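Local structure of integron gene cassette protein HFX_CASS3 (Uncultured bacterium, 3FYN) at residues L37-G49 and V103-K115. The protein is of unknown function but belongs to the GNAT family and so probably transfers an acyl group from acetyl-CoA or a related donor. Numbering follows the deposited sequence. Where two conformers were deposited one is given.
With MG (magnesium ion), chain B; ACT (acetate ion), chain C.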
loop_
_atom_site.group_PDB
_atom_site.type_symbol
_atom_site.label_atom_id
_atom_site.label_comp_id
_atom_site.label_asym_id
_atom_site.label_seq_id
_atom_site.Cartn_x
_atom_site.Cartn_y
_atom_site.Cartn_z
ATOM N N LEU A 37 -21.340 -3.913 7.771
ATOM C CA LEU A 37 -20.191 -3.202 7.212
ATOM C C LEU A 37 -20.601 -2.321 6.035
ATOM O O LEU A 37 -20.148 -1.183 5.902
ATOM C CB LEU A 37 -19.099 -4.183 6.782
ATOM C CG LEU A 37 -18.316 -4.773 7.960
ATOM C CD1 LEU A 37 -17.550 -6.029 7.532
ATOM C CD2 LEU A 37 -17.380 -3.719 8.570
ATOM N N VAL A 38 -21.463 -2.858 5.180
ATOM C CA VAL A 38 -21.955 -2.103 4.036
ATOM C C VAL A 38 -22.764 -0.879 4.474
ATOM O O VAL A 38 -22.603 0.203 3.910
ATOM C CB VAL A 38 -22.761 -2.991 3.073
ATOM C CG1 VAL A 38 -23.425 -2.145 1.993
ATOM C CG2 VAL A 38 -21.839 -4.026 2.437
ATOM N N ARG A 39 -23.625 -1.044 5.478
ATOM C CA ARG A 39 -24.375 0.098 5.989
ATOM C C ARG A 39 -23.445 1.167 6.547
ATOM O O ARG A 39 -23.620 2.358 6.282
ATOM C CB ARG A 39 -25.384 -0.312 7.064
ATOM C CG ARG A 39 -26.099 0.894 7.657
ATOM C CD ARG A 39 -27.227 0.506 8.595
ATOM N NE ARG A 39 -26.738 -0.081 9.838
ATOM C CZ ARG A 39 -26.606 -1.387 10.039
ATOM N NH1 ARG A 39 -26.921 -2.238 9.071
ATOM N NH2 ARG A 39 -26.155 -1.842 11.201
ATOM N N LEU A 40 -22.458 0.742 7.326
ATOM C CA LEU A 40 -21.528 1.687 7.925
ATOM C C LEU A 40 -20.725 2.421 6.850
ATOM O O LEU A 40 -20.560 3.640 6.912
ATOM C CB LEU A 40 -20.602 0.995 8.933
ATOM C CG LEU A 40 -21.287 0.562 10.233
ATOM C CD1 LEU A 40 -20.362 -0.347 11.020
ATOM C CD2 LEU A 40 -21.698 1.774 11.068
HETATM N N MSE A 41 -20.228 1.684 5.859
HETATM C CA MSE A 41 -19.490 2.317 4.771
HETATM C C MSE A 41 -20.396 3.279 4.001
HETATM O O MSE A 41 -19.958 4.334 3.548
HETATM C CB MSE A 41 -18.897 1.275 3.828
HETATM C CG MSE A 41 -17.918 1.870 2.821
HETATM SE SE MSE A 41 -17.145 0.509 1.688
HETATM C CE MSE A 41 -15.990 1.614 0.571
ATOM N N SER A 42 -21.666 2.917 3.860
ATOM C CA SER A 42 -22.622 3.783 3.174
ATOM C C SER A 42 -22.838 5.075 3.953
ATOM O O SER A 42 -22.960 6.154 3.368
ATOM C CB SER A 42 -23.957 3.066 2.963
ATOM O OG SER A 42 -23.801 1.937 2.121
ATOM N N GLU A 43 -22.882 4.966 5.277
ATOM C CA GLU A 43 -23.033 6.148 6.123
ATOM C C GLU A 43 -21.799 7.036 6.009
ATOM O O GLU A 43 -21.901 8.257 5.880
ATOM C CB GLU A 43 -23.262 5.743 7.579
ATOM C CG GLU A 43 -24.590 5.045 7.811
ATOM C CD GLU A 43 -24.769 4.593 9.241
ATOM O OE1 GLU A 43 -23.962 5.002 10.101
ATOM O OE2 GLU A 43 -25.725 3.837 9.505
ATOM N N PHE A 44 -20.634 6.398 6.065
ATOM C CA PHE A 44 -19.340 7.054 5.931
ATOM C C PHE A 44 -19.304 7.847 4.620
ATOM O O PHE A 44 -18.936 9.024 4.592
ATOM C CB PHE A 44 -18.262 5.960 5.962
ATOM C CG PHE A 44 -16.844 6.462 5.906
ATOM C CD1 PHE A 44 -16.509 7.738 6.328
ATOM C CD2 PHE A 44 -15.834 5.618 5.476
ATOM C CE1 PHE A 44 -15.194 8.177 6.284
ATOM C CE2 PHE A 44 -14.518 6.045 5.434
ATOM C CZ PHE A 44 -14.197 7.326 5.842
ATOM N N TYR A 45 -19.709 7.198 3.536
ATOM C CA TYR A 45 -19.748 7.852 2.235
ATOM C C TYR A 45 -20.793 8.964 2.139
ATOM O O TYR A 45 -20.535 10.017 1.544
ATOM C CB TYR A 45 -19.922 6.817 1.121
ATOM C CG TYR A 45 -18.591 6.288 0.655
ATOM C CD1 TYR A 45 -17.731 5.648 1.540
ATOM C CD2 TYR A 45 -18.163 6.479 -0.651
ATOM C CE1 TYR A 45 -16.499 5.183 1.128
ATOM C CE2 TYR A 45 -16.929 6.017 -1.071
ATOM C CZ TYR A 45 -16.103 5.369 -0.176
ATOM O OH TYR A 45 -14.873 4.908 -0.578
ATOM N N GLN A 46 -21.964 8.740 2.721
ATOM C CA GLN A 46 -23.018 9.749 2.680
ATOM C C GLN A 46 -22.584 11.015 3.413
ATOM O O GLN A 46 -22.926 12.124 3.005
ATOM C CB GLN A 46 -24.321 9.208 3.270
ATOM C CG GLN A 46 -25.498 10.162 3.138
ATOM C CD GLN A 46 -26.830 9.480 3.381
ATOM O OE1 GLN A 46 -26.881 8.339 3.842
ATOM N NE2 GLN A 46 -27.918 10.175 3.069
ATOM N N GLU A 47 -21.820 10.844 4.488
ATOM C CA GLU A 47 -21.324 11.980 5.257
ATOM C C GLU A 47 -20.403 12.851 4.409
ATOM O O GLU A 47 -20.294 14.059 4.631
ATOM C CB GLU A 47 -20.598 11.512 6.527
ATOM C CG GLU A 47 -20.208 12.651 7.465
ATOM C CD GLU A 47 -19.670 12.170 8.802
ATOM O OE1 GLU A 47 -19.479 10.949 8.970
ATOM O OE2 GLU A 47 -19.434 13.020 9.689
ATOM N N ALA A 48 -19.746 12.232 3.433
ATOM C CA ALA A 48 -18.858 12.952 2.529
ATOM C C ALA A 48 -19.608 13.438 1.289
ATOM O O ALA A 48 -19.039 14.120 0.437
ATOM C CB ALA A 48 -17.680 12.077 2.132
ATOM N N GLY A 49 -20.885 13.082 1.196
ATOM C CA GLY A 49 -21.723 13.510 0.089
ATOM C C GLY A 49 -21.698 12.564 -1.098
ATOM O O GLY A 49 -22.071 12.940 -2.210
ATOM N N VAL A 103 -4.043 1.815 7.374
ATOM C CA VAL A 103 -5.391 2.027 7.883
ATOM C C VAL A 103 -6.175 2.537 6.678
ATOM O O VAL A 103 -6.182 3.730 6.373
ATOM C CB VAL A 103 -5.434 3.030 9.052
ATOM C CG1 VAL A 103 -6.860 3.181 9.567
ATOM C CG2 VAL A 103 -4.509 2.566 10.175
ATOM N N ASP A 104 -6.790 1.600 5.970
ATOM C CA ASP A 104 -7.319 1.852 4.638
ATOM C C ASP A 104 -8.665 2.561 4.671
ATOM O O ASP A 104 -8.968 3.361 3.795
ATOM C CB ASP A 104 -7.428 0.536 3.871
ATOM C CG ASP A 104 -7.738 0.739 2.406
ATOM O OD1 ASP A 104 -7.039 1.539 1.747
ATOM O OD2 ASP A 104 -8.680 0.091 1.919
ATOM N N ASP A 105 -9.471 2.257 5.681
ATOM C CA ASP A 105 -10.710 2.985 5.921
ATOM C C ASP A 105 -10.988 2.937 7.414
ATOM O O ASP A 105 -10.591 1.996 8.097
ATOM C CB ASP A 105 -11.883 2.394 5.134
ATOM C CG ASP A 105 -12.216 3.206 3.890
ATOM O OD1 ASP A 105 -11.826 4.392 3.840
ATOM O OD2 ASP A 105 -12.874 2.672 2.972
ATOM N N PHE A 106 -11.667 3.958 7.914
ATOM C CA PHE A 106 -11.825 4.132 9.348
ATOM C C PHE A 106 -13.015 5.045 9.559
ATOM O O PHE A 106 -13.009 6.200 9.133
ATOM C CB PHE A 106 -10.535 4.743 9.909
ATOM C CG PHE A 106 -10.525 4.942 11.398
ATOM C CD1 PHE A 106 -11.345 4.202 12.233
ATOM C CD2 PHE A 106 -9.642 5.851 11.967
ATOM C CE1 PHE A 106 -11.301 4.386 13.603
ATOM C CE2 PHE A 106 -9.595 6.037 13.332
ATOM C CZ PHE A 106 -10.425 5.304 14.152
ATOM N N PHE A 107 -14.047 4.517 10.205
ATOM C CA PHE A 107 -15.279 5.266 10.412
ATOM C C PHE A 107 -15.860 4.982 11.784
ATOM O O PHE A 107 -16.005 3.826 12.183
ATOM C CB PHE A 107 -16.305 4.899 9.338
ATOM C CG PHE A 107 -17.658 5.552 9.524
ATOM C CD1 PHE A 107 -17.810 6.923 9.380
ATOM C CD2 PHE A 107 -18.781 4.786 9.820
ATOM C CE1 PHE A 107 -19.056 7.525 9.529
ATOM C CE2 PHE A 107 -20.028 5.385 9.976
ATOM C CZ PHE A 107 -20.162 6.752 9.829
ATOM N N VAL A 108 -16.186 6.052 12.499
ATOM C CA VAL A 108 -16.977 5.960 13.716
ATOM C C VAL A 108 -18.203 6.848 13.517
ATOM O O VAL A 108 -18.065 7.992 13.095
ATOM C CB VAL A 108 -16.182 6.452 14.939
ATOM C CG1 VAL A 108 -17.071 6.483 16.182
ATOM C CG2 VAL A 108 -14.964 5.568 15.168
ATOM N N ARG A 109 -19.394 6.323 13.796
ATOM C CA ARG A 109 -20.620 7.102 13.654
ATOM C C ARG A 109 -20.501 8.405 14.435
ATOM O O ARG A 109 -19.931 8.425 15.520
ATOM C CB ARG A 109 -21.823 6.307 14.168
ATOM C CG ARG A 109 -22.380 5.315 13.169
ATOM C CD ARG A 109 -23.535 4.521 13.753
ATOM N NE ARG A 109 -24.246 3.782 12.716
ATOM C CZ ARG A 109 -24.937 2.664 12.921
ATOM N NH1 ARG A 109 -25.008 2.138 14.139
ATOM N NH2 ARG A 109 -25.549 2.067 11.902
ATOM N N PRO A 110 -21.048 9.499 13.887
ATOM C CA PRO A 110 -20.939 10.809 14.540
ATOM C C PRO A 110 -21.295 10.771 16.032
ATOM O O PRO A 110 -20.547 11.325 16.843
ATOM C CB PRO A 110 -21.935 11.668 13.757
ATOM C CG PRO A 110 -21.919 11.060 12.369
ATOM C CD PRO A 110 -21.741 9.575 12.586
ATOM N N ASN A 111 -22.396 10.111 16.386
ATOM C CA ASN A 111 -22.855 10.053 17.776
ATOM C C ASN A 111 -21.932 9.275 18.706
ATOM O O ASN A 111 -22.049 9.376 19.934
ATOM C CB ASN A 111 -24.273 9.467 17.858
ATOM C CG ASN A 111 -24.370 8.065 17.258
ATOM O OD1 ASN A 111 -23.367 7.479 16.851
ATOM N ND2 ASN A 111 -25.583 7.532 17.191
ATOM N N ALA A 112 -21.028 8.492 18.124
ATOM C CA ALA A 112 -20.124 7.659 18.910
ATOM C C ALA A 112 -18.713 8.237 18.970
ATOM O O ALA A 112 -17.818 7.636 19.561
ATOM C CB ALA A 112 -20.103 6.231 18.369
ATOM N N ARG A 113 -18.519 9.406 18.362
ATOM C CA ARG A 113 -17.212 10.061 18.368
ATOM C C ARG A 113 -16.941 10.774 19.687
ATOM O O ARG A 113 -17.868 11.113 20.423
ATOM C CB ARG A 113 -17.089 11.043 17.200
ATOM C CG ARG A 113 -17.035 10.357 15.846
ATOM C CD ARG A 113 -17.148 11.335 14.700
ATOM N NE ARG A 113 -17.411 10.610 13.467
ATOM C CZ ARG A 113 -17.849 11.161 12.339
ATOM N NH1 ARG A 113 -18.065 12.467 12.270
ATOM N NH2 ARG A 113 -18.066 10.399 11.278
ATOM N N GLY A 114 -15.665 10.997 19.976
ATOM C CA GLY A 114 -15.269 11.710 21.177
ATOM C C GLY A 114 -15.377 10.890 22.449
ATOM O O GLY A 114 -15.415 11.443 23.546
ATOM N N LYS A 115 -15.417 9.568 22.306
ATOM C CA LYS A 115 -15.543 8.673 23.451
ATOM C C LYS A 115 -14.315 7.780 23.624
ATOM O O LYS A 115 -14.277 6.944 24.521
ATOM C CB LYS A 115 -16.790 7.795 23.307
ATOM C CG LYS A 115 -18.087 8.564 23.136
ATOM C CD LYS A 115 -19.265 7.613 22.988
ATOM C CE LYS A 115 -20.575 8.367 22.856
ATOM N NZ LYS A 115 -21.718 7.443 22.615
HETATM MG MG MG B . -11.587 5.821 2.148
HETATM C C ACT C . -13.414 9.111 17.502
HETATM O O ACT C . -13.556 8.051 18.142
HETATM O OXT ACT C . -13.696 10.162 18.116
HETATM C CH3 ACT C . -12.940 9.121 16.081
HETATM O O HOH W 1 -12.642 4.157 0.862
HETATM O O HOH W 2 -13.704 6.822 2.557
HETATM O O HOH W 3 -11.114 7.237 0.448
HETATM O O HOH W 4 -9.557 4.808 1.977
HETATM O O HOH W 5 -10.555 7.401 3.623
#
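F44 and F107 join helix 34-47 to strand 98-108 in a GNAT acetyltransferase fold. Helix residues 37-47 run nearly at a right angle to strand residues 103-108 (87°). F107 CB lies over one face of the F44 ring, 4.1 Å from its centroid. F44 CB returns the contact over the F107 ring, 3.8 Å from that centroid. The two rings themselves are slid apart and barely overlap. F107 CG packs on F44 CB. Further out, F107 CD1 meets F44 CD1 at 3.4 Å. CE1 has E47 OE1 at the ring edge, CD2 and CE2 near the L40 carbonyl O, and CZ touches E43 CB. F107 CG is anti to the backbone N (chi1 176°), which lays the ring along the helix between E43 and E47.

Two salt bridges flank this ring. R109 grips E43 side-on, with NE to OE1 at 2.9 Å and nearly straight, and NH2 to OE2. L40 CD2 sits over a face of the R109 guanidinium. An alanine at R109 is likely to leave the E43 carboxylate without its two-bond mate and L40 CD2 without that cover. R113 meets E47 end-on, nearly coplanar, with NH2 to OE1 at 2.8 Å. Its NE also bonds V108 O. R113 opens the loop that probably binds cofactor pyrophosphate, as in relatives; there G114 N holds an acetate oxygen. At the far edge of the F44 ring, CE2 lies 3.5 Å from D105 OD1, which binds the magnesium ion.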